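PDB 1I36: conserved hypothetical protein MTH1747 from Methanothermobacter thermautotrophicus, which is of unknown function but binds NADP and resembles the 3-hydroxyacid dehydrogenases in structure, so it is probably a nucleotide-dependent oxidoreductase. Local coordinates for residues 158-163 with 227-232; 18-23 with 42-47; 171-176 with 203-208; 210-215 with 244-249; 82-87 with 100-105. The protein carries 1 engineered substitution. One frame throughout, in Å; residues are numbered along the deposited sequence.

Contact 1. Residues 158-163 with 227-232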
# COMPACT_ATOMS: atom_id res chain seq x y z
N ILE A 158 1.65 2.65 17.67
CA ILE A 158 2.36 3.05 16.46
C ILE A 158 3.03 1.85 15.77
O ILE A 158 3.00 1.71 14.53
CB ILE A 158 3.44 4.11 16.78
CG1 ILE A 158 2.78 5.44 17.15
CG2 ILE A 158 4.36 4.33 15.53
CD1 ILE A 158 3.66 6.32 18.09
N LYS A 159 3.67 0.99 16.56
CA LYS A 159 4.34 -0.17 16.00
C LYS A 159 3.36 -1.13 15.30
O LYS A 159 3.60 -1.59 14.17
CB LYS A 159 5.08 -0.94 17.10
CG LYS A 159 5.75 -2.22 16.59
CD LYS A 159 6.42 -2.98 17.69
CE LYS A 159 6.82 -4.37 17.20
NZ LYS A 159 5.57 -5.12 16.87
N MET A 160 2.25 -1.39 15.97
CA MET A 160 1.19 -2.28 15.47
C MET A 160 0.53 -1.67 14.22
O MET A 160 0.20 -2.38 13.29
CB MET A 160 0.15 -2.47 16.59
CG MET A 160 -1.15 -3.13 16.19
SD MET A 160 -2.47 -2.09 15.37
CE MET A 160 -3.38 -1.38 16.75
N LEU A 161 0.34 -0.35 14.22
CA LEU A 161 -0.27 0.31 13.06
C LEU A 161 0.62 0.24 11.83
O LEU A 161 0.13 -0.01 10.72
CB LEU A 161 -0.66 1.74 13.40
CG LEU A 161 -1.87 1.75 14.35
CD1 LEU A 161 -2.08 3.13 14.94
CD2 LEU A 161 -3.11 1.28 13.61
N ARG A 162 1.92 0.43 12.03
CA ARG A 162 2.88 0.34 10.93
C ARG A 162 2.88 -1.08 10.39
O ARG A 162 2.93 -1.30 9.17
CB ARG A 162 4.30 0.71 11.37
CG ARG A 162 5.31 0.62 10.20
CD ARG A 162 6.70 1.15 10.49
NE ARG A 162 7.61 0.08 10.88
CZ ARG A 162 8.94 0.21 11.01
NH1 ARG A 162 9.53 1.38 10.75
NH2 ARG A 162 9.66 -0.80 11.48
N SER A 163 2.84 -2.04 11.31
CA SER A 163 2.84 -3.46 10.97
C SER A 163 1.58 -3.82 10.19
O SER A 163 1.63 -4.53 9.17
CB SER A 163 2.94 -4.29 12.26
OG SER A 163 2.84 -5.68 11.97
N GLN A 227 -5.07 -7.82 14.21
CA GLN A 227 -6.51 -7.72 14.19
C GLN A 227 -7.01 -7.44 15.62
O GLN A 227 -7.83 -6.55 15.82
CB GLN A 227 -7.09 -9.03 13.64
CG GLN A 227 -8.57 -9.31 13.95
CD GLN A 227 -9.53 -8.31 13.35
OE1 GLN A 227 -9.46 -8.01 12.17
NE2 GLN A 227 -10.47 -7.82 14.16
N ASP A 228 -6.53 -8.22 16.59
CA ASP A 228 -6.96 -8.01 17.98
C ASP A 228 -6.57 -6.61 18.48
O ASP A 228 -7.40 -5.90 19.06
CB ASP A 228 -6.41 -9.11 18.89
CG ASP A 228 -7.13 -10.44 18.68
OD1 ASP A 228 -8.23 -10.42 18.08
OD2 ASP A 228 -6.61 -11.50 19.08
N MET A 229 -5.36 -6.15 18.14
CA MET A 229 -4.91 -4.83 18.56
C MET A 229 -5.76 -3.73 17.95
O MET A 229 -6.21 -2.82 18.65
CB MET A 229 -3.41 -4.65 18.30
CG MET A 229 -2.51 -5.61 19.15
SD MET A 229 -0.70 -5.39 19.00
CE MET A 229 -0.03 -6.96 19.80
N LEU A 230 -6.03 -3.81 16.64
CA LEU A 230 -6.87 -2.83 15.99
C LEU A 230 -8.27 -2.82 16.61
O LEU A 230 -8.90 -1.76 16.69
CB LEU A 230 -7.00 -3.14 14.49
CG LEU A 230 -5.96 -2.58 13.55
CD1 LEU A 230 -6.35 -3.01 12.12
CD2 LEU A 230 -5.94 -1.02 13.68
N ALA A 231 -8.76 -3.98 17.04
CA ALA A 231 -10.08 -4.09 17.66
C ALA A 231 -10.26 -3.34 19.00
O ALA A 231 -11.38 -3.09 19.43
CB ALA A 231 -10.46 -5.57 17.85
N GLU A 232 -9.15 -3.02 19.66
CA GLU A 232 -9.19 -2.28 20.91
C GLU A 232 -9.54 -0.83 20.60
O GLU A 232 -10.03 -0.10 21.47
CB GLU A 232 -7.81 -2.33 21.61
CG GLU A 232 -7.42 -3.75 22.06
CD GLU A 232 -6.05 -3.87 22.73
OE1 GLU A 232 -5.21 -2.93 22.63
OE2 GLU A 232 -5.83 -4.92 23.39
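Met160 faces Met229, and the ends of Leu161 and Leu230 meet, where helix 158-163 and the helical residues 227-231 pack with their axes 10.2 Å apart at closest approach. Their N-to-C directions make an angle of 124°, and the nearest backbone pair is Met160 CA and Met229 CA, 7.3 Å apart. Met160 does most of the bridging. Its CG stands anti to the backbone N (chi1 168°), which sends the chain across the gap, and bends at the next two torsions then turn the thioether along the partner helix. Met160 CG presses on Met229 CB at 3.4 Å, closer than carbons usually approach, while Met160 CE settles against Leu230 N, 3.6 Å away. The two methionine chains run antiparallel alongside one another, and Met229 SD passes 3.6 Å from Met160 CG before its extended chain leads away. An unbranched, flexible thioether suits this place, since it can bend to follow a helix surface. The long helix 154-182 and helix 216-231 belong to the all-helical part of the chain, which follows the nucleotide-binding domain as in 3-hydroxyacid dehydrogenases. Met229 also touches Ser91 and Pro92 of that domain, and its side chain lies about 4 Å from that of Asn89, an NADP-binding residue. Beside the methionine pair, Leu161 CD2 meets Leu230 CD2 at 3.6 Å, methyl against methyl, and Met160 SD lies 4.0 Å from Leu230 CG. Both leucines are buried partly by the second subunit, Leu161 against Val189 and Leu230 against Ala179 of that other chain.

Contact 2. Residues 18-23 with 42-47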
# COMPACT_ATOMS: atom_id res chain seq x y z
N ARG A 18 25.40 -3.84 24.71
CA ARG A 18 25.72 -2.50 24.21
C ARG A 18 25.96 -1.54 25.37
O ARG A 18 26.95 -0.79 25.40
CB ARG A 18 24.60 -1.97 23.31
CG ARG A 18 24.76 -0.53 22.82
CD ARG A 18 26.10 -0.30 22.10
NE ARG A 18 26.24 -1.13 20.91
CZ ARG A 18 25.64 -0.88 19.75
NH1 ARG A 18 24.84 0.18 19.63
NH2 ARG A 18 25.91 -1.62 18.68
N LEU A 19 25.04 -1.56 26.33
CA LEU A 19 25.14 -0.70 27.51
C LEU A 19 26.42 -0.97 28.31
O LEU A 19 27.09 -0.05 28.79
CB LEU A 19 23.90 -0.91 28.41
CG LEU A 19 22.53 -0.53 27.83
CD1 LEU A 19 21.43 -0.98 28.77
CD2 LEU A 19 22.44 0.99 27.63
N ARG A 20 26.72 -2.25 28.51
CA ARG A 20 27.91 -2.63 29.26
C ARG A 20 29.21 -2.13 28.60
O ARG A 20 30.09 -1.61 29.28
CB ARG A 20 27.95 -4.15 29.42
CG ARG A 20 28.94 -4.61 30.46
CD ARG A 20 28.85 -6.10 30.74
NE ARG A 20 29.70 -6.47 31.86
CZ ARG A 20 31.01 -6.66 31.78
NH1 ARG A 20 31.64 -6.53 30.62
NH2 ARG A 20 31.70 -6.88 32.89
N SER A 21 29.29 -2.23 27.28
CA SER A 21 30.45 -1.77 26.53
C SER A 21 30.62 -0.26 26.66
O SER A 21 31.71 0.27 26.44
CB SER A 21 30.32 -2.16 25.06
OG SER A 21 29.27 -1.44 24.41
N ARG A 22 29.55 0.44 27.05
CA ARG A 22 29.63 1.89 27.20
C ARG A 22 29.76 2.32 28.65
O ARG A 22 29.57 3.49 28.97
CB ARG A 22 28.46 2.60 26.52
CG ARG A 22 28.29 2.27 25.04
CD ARG A 22 29.55 2.58 24.24
NE ARG A 22 29.37 2.18 22.86
CZ ARG A 22 28.85 2.95 21.91
NH1 ARG A 22 28.46 4.19 22.20
NH2 ARG A 22 28.73 2.48 20.68
N GLY A 23 30.07 1.35 29.52
CA GLY A 23 30.30 1.64 30.93
C GLY A 23 29.14 1.57 31.91
O GLY A 23 29.28 1.96 33.07
N ARG A 42 25.90 -14.76 31.54
CA ARG A 42 27.32 -14.90 31.84
C ARG A 42 28.22 -14.57 30.64
O ARG A 42 29.36 -14.15 30.84
CB ARG A 42 27.59 -16.28 32.45
CG ARG A 42 26.82 -16.44 33.75
CD ARG A 42 27.18 -17.66 34.56
NE ARG A 42 26.50 -17.58 35.85
CZ ARG A 42 26.10 -18.62 36.58
NH1 ARG A 42 26.32 -19.86 36.16
NH2 ARG A 42 25.43 -18.41 37.70
N THR A 43 27.69 -14.73 29.42
CA THR A 43 28.44 -14.39 28.21
C THR A 43 28.60 -12.86 28.17
O THR A 43 29.66 -12.34 27.79
CB THR A 43 27.69 -14.83 26.93
OG1 THR A 43 27.65 -16.26 26.87
CG2 THR A 43 28.39 -14.31 25.67
N VAL A 44 27.54 -12.15 28.56
CA VAL A 44 27.53 -10.69 28.59
C VAL A 44 28.32 -10.19 29.80
O VAL A 44 29.01 -9.17 29.70
CB VAL A 44 26.07 -10.12 28.62
CG1 VAL A 44 26.07 -8.59 28.83
CG2 VAL A 44 25.36 -10.45 27.32
N GLY A 45 28.25 -10.91 30.92
CA GLY A 45 28.95 -10.49 32.13
C GLY A 45 28.11 -9.58 33.02
O GLY A 45 28.62 -8.64 33.63
N VAL A 46 26.82 -9.87 33.10
CA VAL A 46 25.92 -9.07 33.92
C VAL A 46 26.09 -9.36 35.40
O VAL A 46 26.56 -10.42 35.78
CB VAL A 46 24.44 -9.30 33.54
CG1 VAL A 46 24.20 -8.89 32.08
CG2 VAL A 46 24.06 -10.75 33.75
N THR A 47 25.74 -8.39 36.24
CA THR A 47 25.84 -8.60 37.66
C THR A 47 24.64 -9.43 38.10
O THR A 47 23.50 -9.04 37.85
CB THR A 47 25.89 -7.26 38.41
OG1 THR A 47 27.11 -6.58 38.08
CG2 THR A 47 25.80 -7.47 39.91
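Arg20 reaches from the last turn of helix 10-21 to the backbone of Val44 and Gly45, where helix 35-44 ends. From CB, which points at the other segment, the chain is extended as far as NE, with CG anti to the backbone N (chi1 -166°). Arg20 CD arrives first: it lies 3.2 Å from Val44 O and 4.2 Å from Val44 CG1, a methyl flanking the arginine's aliphatic part. Arg20 NE comes next and gives a weak, strongly bent hydrogen bond to Gly45 O, 3.0 Å long with an N-H...O angle of 124°. Beyond it the guanidinium turns so that Gly45 CA lies over one face, while Val44 O approaches obliquely. At the tip, Arg20 NH1 is 3.8 Å from Val44 O and Arg20 NH2 3.6 Å from Gly45 O. Glycine suits this place twice over: its positive phi (89°) ends the helix, and the absence of a side chain lets the arginine lie close above CA. A long, charged residue is equally apt, since it can meet the carbonyl oxygens of Val44 and Gly45. With Gly23 closing helix 10-21 in a Schellman motif, the contact pairs the C-terminal ends of the first two helices of a Rossmann-type NADP-binding fold.

Contact 3. Residues 171-176 with 203-208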
# COMPACT_ATOMS: atom_id res chain seq x y z
N ALA A 171 -0.17 -8.23 1.19
CA ALA A 171 -1.28 -9.07 0.76
C ALA A 171 -1.93 -8.52 -0.52
O ALA A 171 -2.36 -9.29 -1.39
CB ALA A 171 -2.31 -9.17 1.86
N LEU A 172 -2.09 -7.20 -0.58
CA LEU A 172 -2.71 -6.54 -1.74
C LEU A 172 -1.82 -6.75 -2.96
O LEU A 172 -2.31 -7.06 -4.06
CB LEU A 172 -2.89 -5.04 -1.49
CG LEU A 172 -3.94 -4.62 -0.45
CD1 LEU A 172 -3.73 -3.15 -0.05
CD2 LEU A 172 -5.38 -4.82 -0.98
N LEU A 173 -0.52 -6.63 -2.75
CA LEU A 173 0.44 -6.82 -3.83
C LEU A 173 0.36 -8.24 -4.36
O LEU A 173 0.27 -8.46 -5.57
CB LEU A 173 1.84 -6.56 -3.36
CG LEU A 173 2.86 -6.68 -4.50
CD1 LEU A 173 2.70 -5.48 -5.45
CD2 LEU A 173 4.26 -6.70 -3.91
N TRP A 174 0.41 -9.20 -3.44
CA TRP A 174 0.34 -10.61 -3.81
C TRP A 174 -0.90 -10.96 -4.62
O TRP A 174 -0.80 -11.62 -5.65
CB TRP A 174 0.40 -11.51 -2.57
CG TRP A 174 0.39 -12.97 -2.94
CD1 TRP A 174 1.47 -13.75 -3.27
CD2 TRP A 174 -0.76 -13.80 -3.08
NE1 TRP A 174 1.05 -15.02 -3.59
CE2 TRP A 174 -0.31 -15.07 -3.48
CE3 TRP A 174 -2.12 -13.59 -2.88
CZ2 TRP A 174 -1.18 -16.12 -3.70
CZ3 TRP A 174 -2.99 -14.64 -3.10
CH2 TRP A 174 -2.52 -15.89 -3.50
N GLU A 175 -2.07 -10.55 -4.15
CA GLU A 175 -3.28 -10.85 -4.88
C GLU A 175 -3.29 -10.19 -6.27
O GLU A 175 -3.66 -10.83 -7.27
CB GLU A 175 -4.53 -10.48 -4.09
CG GLU A 175 -5.82 -10.69 -4.89
CD GLU A 175 -7.05 -10.79 -4.04
OE1 GLU A 175 -7.68 -9.75 -3.77
OE2 GLU A 175 -7.42 -11.92 -3.67
N THR A 176 -2.88 -8.93 -6.34
CA THR A 176 -2.83 -8.19 -7.61
C THR A 176 -1.88 -8.87 -8.61
O THR A 176 -2.25 -9.08 -9.77
CB THR A 176 -2.39 -6.73 -7.40
OG1 THR A 176 -3.40 -6.05 -6.66
CG2 THR A 176 -2.19 -6.00 -8.74
N GLU A 203 11.52 -3.15 -7.12
CA GLU A 203 12.49 -3.83 -6.28
C GLU A 203 12.03 -4.00 -4.84
O GLU A 203 12.14 -5.09 -4.28
CB GLU A 203 13.85 -3.13 -6.32
CG GLU A 203 14.67 -3.45 -7.58
CD GLU A 203 15.15 -4.91 -7.66
OE1 GLU A 203 15.73 -5.28 -8.70
OE2 GLU A 203 14.95 -5.68 -6.69
N SER A 204 11.51 -2.93 -4.24
CA SER A 204 11.01 -2.97 -2.86
C SER A 204 9.80 -3.92 -2.75
O SER A 204 9.52 -4.47 -1.69
CB SER A 204 10.60 -1.56 -2.38
OG SER A 204 11.72 -0.71 -2.19
N ALA A 205 9.12 -4.13 -3.88
CA ALA A 205 7.95 -5.01 -3.95
C ALA A 205 8.28 -6.49 -4.11
O ALA A 205 7.68 -7.33 -3.45
CB ALA A 205 7.02 -4.55 -5.08
N ILE A 206 9.22 -6.82 -4.99
CA ILE A 206 9.60 -8.21 -5.20
C ILE A 206 10.19 -8.83 -3.92
O ILE A 206 9.96 -10.01 -3.64
CB ILE A 206 10.60 -8.35 -6.38
CG1 ILE A 206 11.00 -9.82 -6.56
CG2 ILE A 206 11.84 -7.50 -6.14
CD1 ILE A 206 12.10 -10.04 -7.59
N SER A 207 10.89 -8.02 -3.13
CA SER A 207 11.50 -8.50 -1.89
C SER A 207 10.45 -8.68 -0.79
O SER A 207 10.50 -9.65 -0.03
CB SER A 207 12.61 -7.56 -1.42
OG SER A 207 12.11 -6.28 -1.10
N ARG A 208 9.51 -7.73 -0.72
CA ARG A 208 8.42 -7.77 0.25
C ARG A 208 7.57 -9.02 -0.00
O ARG A 208 7.14 -9.70 0.93
CB ARG A 208 7.56 -6.50 0.13
CG ARG A 208 6.03 -6.73 0.18
CD ARG A 208 5.22 -5.46 -0.12
NE ARG A 208 5.22 -4.50 0.99
CZ ARG A 208 5.78 -3.29 0.95
NH1 ARG A 208 6.41 -2.90 -0.16
NH2 ARG A 208 5.70 -2.47 1.99
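Leu173 and Ala205 both direct their CB toward the other helix; Arg208, one turn further on, also directs its CB to this side. Leu173 has CG anti to the backbone N (chi1 -177°), and a single branch, CD2, makes every close approach to segment 203-208. Leu173 CD2 lies 3.7 Å from Ala205 CB and 3.5 Å from Ala205 O, so it rests against both the short side chain and the backbone of the same residue. Leu173 CD2 also comes to 4.1 Å from Arg208 CD, touching the arginine by its aliphatic part. Beyond CD the Arg208 chain bends at chi3 (-74°), carrying the guanidinium away from the leucine and toward the second subunit, where NH2 forms a long, weak ion pair with Glu197 of that other chain. The small alanine allows the leucine methyl to come close to the helix backbone, with Leu173 CA and Ala205 CA 7.7 Å apart. Around this point Leu173 also packs on Phe201 and Leu209, and on Tyr165 of the second subunit. The contact therefore lies close to the dimer interface, in the helical part of the chain and away from the NADP site. Its chemistry is that of dispersion: one methyl fits against a small residue, that residue's backbone carbonyl and a methylene, so the join depends on shape and burial, while the charge of Arg208 is directed elsewhere.

Contact 4. Residues 210-215 with 244-249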
# COMPACT_ATOMS: atom_id res chain seq x y z
N LYS A 210 8.54 -11.86 -1.57
CA LYS A 210 9.32 -13.05 -1.23
C LYS A 210 9.32 -13.32 0.27
O LYS A 210 9.04 -14.43 0.70
CB LYS A 210 10.75 -12.90 -1.74
CG LYS A 210 10.95 -13.26 -3.20
CD LYS A 210 10.72 -14.75 -3.44
CE LYS A 210 11.77 -15.63 -2.76
NZ LYS A 210 13.14 -15.43 -3.32
N SER A 211 9.61 -12.29 1.07
CA SER A 211 9.64 -12.43 2.52
C SER A 211 8.28 -12.86 3.08
O SER A 211 8.21 -13.70 3.98
CB SER A 211 10.05 -11.12 3.17
OG SER A 211 11.18 -10.57 2.52
N SER A 212 7.21 -12.29 2.52
CA SER A 212 5.84 -12.60 2.95
C SER A 212 5.48 -14.05 2.71
O SER A 212 4.68 -14.64 3.46
CB SER A 212 4.82 -11.68 2.25
OG SER A 212 4.74 -10.42 2.90
N CYS A 213 6.03 -14.64 1.65
CA CYS A 213 5.74 -16.03 1.35
C CYS A 213 6.62 -16.96 2.19
O CYS A 213 6.14 -17.95 2.74
CB CYS A 213 5.93 -16.28 -0.15
SG CYS A 213 4.88 -15.15 -1.12
N ILE A 214 7.89 -16.59 2.34
CA ILE A 214 8.86 -17.36 3.12
C ILE A 214 8.37 -17.47 4.57
O ILE A 214 8.30 -18.56 5.14
CB ILE A 214 10.26 -16.68 3.06
CG1 ILE A 214 10.86 -16.81 1.65
CG2 ILE A 214 11.21 -17.28 4.11
CD1 ILE A 214 12.08 -15.91 1.38
N HIS A 215 7.95 -16.34 5.13
CA HIS A 215 7.48 -16.28 6.51
C HIS A 215 5.98 -16.20 6.64
O HIS A 215 5.45 -15.59 7.58
CB HIS A 215 8.10 -15.07 7.21
CG HIS A 215 9.60 -15.06 7.20
ND1 HIS A 215 10.35 -16.01 7.85
CD2 HIS A 215 10.48 -14.18 6.66
CE1 HIS A 215 11.64 -15.72 7.73
NE2 HIS A 215 11.74 -14.61 7.01
N ARG A 244 -7.06 -13.91 5.31
CA ARG A 244 -7.39 -14.94 4.33
C ARG A 244 -6.25 -15.15 3.32
O ARG A 244 -5.96 -16.29 2.94
CB ARG A 244 -8.70 -14.62 3.62
CG ARG A 244 -9.91 -14.62 4.55
CD ARG A 244 -11.21 -14.64 3.76
NE ARG A 244 -11.23 -15.82 2.91
CZ ARG A 244 -11.87 -15.93 1.75
NH1 ARG A 244 -12.59 -14.92 1.28
NH2 ARG A 244 -11.71 -17.03 1.03
N ILE A 245 -5.58 -14.06 2.91
CA ILE A 245 -4.46 -14.17 1.97
C ILE A 245 -3.29 -14.90 2.64
O ILE A 245 -2.68 -15.81 2.06
CB ILE A 245 -3.95 -12.78 1.47
CG1 ILE A 245 -5.00 -12.09 0.58
CG2 ILE A 245 -2.62 -12.92 0.75
CD1 ILE A 245 -5.23 -12.76 -0.76
N PHE A 246 -2.93 -14.49 3.86
CA PHE A 246 -1.83 -15.14 4.54
C PHE A 246 -2.13 -16.60 4.85
O PHE A 246 -1.22 -17.44 4.89
CB PHE A 246 -1.39 -14.36 5.77
CG PHE A 246 -0.52 -13.19 5.43
CD1 PHE A 246 -0.95 -11.89 5.64
CD2 PHE A 246 0.73 -13.39 4.82
CE1 PHE A 246 -0.17 -10.80 5.24
CE2 PHE A 246 1.51 -12.31 4.42
CZ PHE A 246 1.05 -11.00 4.64
N ASP A 247 -3.42 -16.90 4.99
CA ASP A 247 -3.89 -18.26 5.22
C ASP A 247 -3.46 -19.08 3.98
O ASP A 247 -2.90 -20.17 4.11
CB ASP A 247 -5.42 -18.24 5.38
CG ASP A 247 -5.98 -19.54 5.95
OD1 ASP A 247 -5.37 -20.11 6.87
OD2 ASP A 247 -7.06 -19.97 5.48
N LYS A 248 -3.65 -18.51 2.80
CA LYS A 248 -3.27 -19.16 1.55
C LYS A 248 -1.76 -19.31 1.40
O LYS A 248 -1.27 -20.37 1.03
CB LYS A 248 -3.77 -18.37 0.35
CG LYS A 248 -5.25 -18.33 0.16
CD LYS A 248 -5.57 -17.54 -1.10
CE LYS A 248 -7.04 -17.61 -1.41
NZ LYS A 248 -7.33 -16.93 -2.69
N LEU A 249 -1.03 -18.22 1.64
CA LEU A 249 0.43 -18.21 1.51
C LEU A 249 1.21 -19.32 2.24
O LEU A 249 2.38 -19.56 1.92
CB LEU A 249 0.99 -16.84 1.91
CG LEU A 249 0.65 -15.62 1.05
CD1 LEU A 249 1.39 -14.39 1.56
CD2 LEU A 249 1.04 -15.87 -0.38
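Cys213 and Leu249 bring segments 210-215 and 244-249 together at a CA-CA distance of 5.7 Å, although the helix axes approach no nearer than 10.2 Å and their N-to-C directions differ by 71°, so the backbones come closest at these two residues. Leu249 directs its CB toward the other helix and divides its two methyls between neighbouring residues. Leu249 CD1 lies 3.8 Å from the backbone atom Ser212 O, and Leu249 CD2 meets Cys213 SG at 4.0 Å. Ser212 in turn faces Phe246, whose ring receives it at the edge, near the ring plane, with Ser212 CB 4.0 Å from Phe246 CE2. The ring reaches this position although its CB does not aim at segment 210-215: CG stands anti to the carbonyl carbon (chi1 -80°), and the ring extends from there to the serine. Small residues suit the helix 202-214 side: Leu249 can reach the backbone at Ser212 O, and Phe246 meets the short serine side chain. The buried hydroxyl of Ser212 has weak hydrogen bonds to Arg208 O, within its own helix, and to Ser170 OG on helix 154-182. The long helix 154-182 passes beside both segments, with its Trp174 against Leu249 and Ile245. Helix 216-231, which links the two in sequence, also packs here through Arg219 and Met223 on Phe246 and Ala216 on Leu249.

Contact 5. Residues 82-87 with 100-105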
# COMPACT_ATOMS: atom_id res chain seq x y z
N GLY A 82 11.91 3.83 40.16
CA GLY A 82 12.55 4.52 39.04
C GLY A 82 11.62 4.38 37.83
O GLY A 82 10.38 4.47 37.95
N ILE A 83 12.22 4.14 36.66
CA ILE A 83 11.44 3.96 35.43
C ILE A 83 11.40 2.47 35.05
O ILE A 83 12.39 1.76 35.12
CB ILE A 83 12.05 4.77 34.29
CG1 ILE A 83 11.78 6.24 34.55
CG2 ILE A 83 11.43 4.42 32.95
CD1 ILE A 83 12.68 7.10 33.78
N TYR A 84 10.20 2.03 34.70
CA TYR A 84 9.96 0.65 34.28
C TYR A 84 9.64 0.72 32.77
O TYR A 84 8.70 1.39 32.34
CB TYR A 84 8.75 0.10 35.04
CG TYR A 84 8.50 -1.38 34.77
CD1 TYR A 84 7.63 -1.77 33.74
CD2 TYR A 84 9.07 -2.35 35.56
CE1 TYR A 84 7.32 -3.11 33.53
CE2 TYR A 84 8.78 -3.69 35.37
CZ TYR A 84 7.90 -4.07 34.35
OH TYR A 84 7.60 -5.38 34.18
N VAL A 85 10.51 0.10 31.98
CA VAL A 85 10.41 0.09 30.53
C VAL A 85 9.93 -1.26 30.03
O VAL A 85 10.62 -2.26 30.16
CB VAL A 85 11.79 0.41 29.93
CG1 VAL A 85 11.69 0.59 28.42
CG2 VAL A 85 12.34 1.70 30.58
N ASP A 86 8.71 -1.29 29.52
CA ASP A 86 8.16 -2.53 29.02
C ASP A 86 8.39 -2.59 27.50
O ASP A 86 7.86 -1.77 26.74
CB ASP A 86 6.67 -2.65 29.37
CG ASP A 86 6.12 -4.05 29.07
OD1 ASP A 86 6.18 -4.49 27.90
OD2 ASP A 86 5.64 -4.72 29.99
N ILE A 87 9.14 -3.60 27.07
CA ILE A 87 9.46 -3.73 25.67
C ILE A 87 8.86 -5.01 25.08
O ILE A 87 9.16 -5.39 23.96
CB ILE A 87 11.01 -3.64 25.47
CG1 ILE A 87 11.35 -3.16 24.06
CG2 ILE A 87 11.69 -4.98 25.81
CD1 ILE A 87 12.81 -2.66 23.95
N SER A 100 -0.59 0.54 34.93
CA SER A 100 -1.32 0.70 36.19
C SER A 100 -0.73 -0.12 37.34
O SER A 100 -0.95 0.20 38.51
CB SER A 100 -2.80 0.42 36.01
OG SER A 100 -3.02 -0.96 35.77
N LEU A 101 0.03 -1.17 37.00
CA LEU A 101 0.69 -2.06 37.98
C LEU A 101 1.98 -1.47 38.56
O LEU A 101 2.47 -1.93 39.60
CB LEU A 101 0.97 -3.42 37.32
CG LEU A 101 -0.34 -4.18 37.07
CD1 LEU A 101 -0.06 -5.50 36.29
CD2 LEU A 101 -1.01 -4.48 38.43
N ILE A 102 2.58 -0.52 37.87
CA ILE A 102 3.81 0.14 38.38
C ILE A 102 3.25 1.34 39.19
O ILE A 102 3.14 2.46 38.71
CB ILE A 102 4.71 0.61 37.19
CG1 ILE A 102 5.08 -0.61 36.31
CG2 ILE A 102 5.96 1.40 37.71
CD1 ILE A 102 5.63 -1.84 37.07
N GLU A 103 2.81 1.06 40.41
CA GLU A 103 2.17 2.07 41.28
C GLU A 103 3.05 3.18 41.87
O GLU A 103 2.55 4.26 42.17
CB GLU A 103 1.41 1.34 42.41
CG GLU A 103 0.33 0.43 41.85
CD GLU A 103 -0.19 -0.61 42.85
OE1 GLU A 103 0.36 -0.73 43.98
OE2 GLU A 103 -1.16 -1.33 42.47
N LYS A 104 4.34 2.93 41.98
CA LYS A 104 5.25 3.89 42.57
C LYS A 104 6.36 4.35 41.64
O LYS A 104 7.28 5.01 42.07
CB LYS A 104 5.93 3.25 43.77
CG LYS A 104 5.00 2.78 44.85
CD LYS A 104 5.80 2.42 46.08
CE LYS A 104 6.40 1.03 46.00
NZ LYS A 104 5.44 0.03 46.60
N GLY A 105 6.29 3.96 40.36
CA GLY A 105 7.34 4.35 39.45
C GLY A 105 6.82 4.94 38.17
O GLY A 105 5.63 5.15 38.04
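Ile102 lies across one face of the Tyr84 ring, and this pair forms the dense part of the contact. The isoleucine methyl CD1 stands 3.7 Å from the centroid of the Tyr84 ring and only 11° off the ring normal, a CH-pi contact nearly over the centre. Ile102 CG1 stands above the plane at the CG end of the ring, 3.8 Å from Tyr84 CD1, while Ile102 CG2 comes to 4.1 Å from Tyr84 CB. With CG anti to the backbone N (chi1 -174°), the tyrosine ring extends from the strand into the layer of helices, where Ala72, Ala73 and Ala76 of helix 69-77 also pack on it. A flat ring bordered by alanines and a branched aliphatic residue fills such a buried place well. At the other end the contact is sparser and partly exposed: two glycines meet by backbone alone, Gly82 O lying 3.4 Å from Gly105 CA. Neither has a side chain, which lets the backbones lie this close. Ile102, centre of an inverse gamma turn, lies between helix 92-101 and strand 106-112. The contact joins parts of the Rossmann-type beta-alpha-beta unit of strand 83-86, helix 92-101 and strand 106-112, whose first strand leads on to Ile87 of the NADP pocket.

How the contacts relate
The five contacts divide between the two parts of the chain. Contacts 2 and 5 belong to the nucleotide-binding domain, their centres 23 Å apart, and contacts 1, 3 and 4 to the helical part. Contacts 3 and 4 are the closest pair, with centres 11 Å apart; both use helix 202-214, and they touch where Trp174 packs on Ile245 and Leu249. Contact 1 shares helix 154-182 with contact 3, yet their centres are 21 Å apart. It is also the nearest helical contact to NADP: the Met229 side chain is about 9 Å from the nucleotide, as is Tyr84 of contact 5. All three helical contacts touch the second subunit.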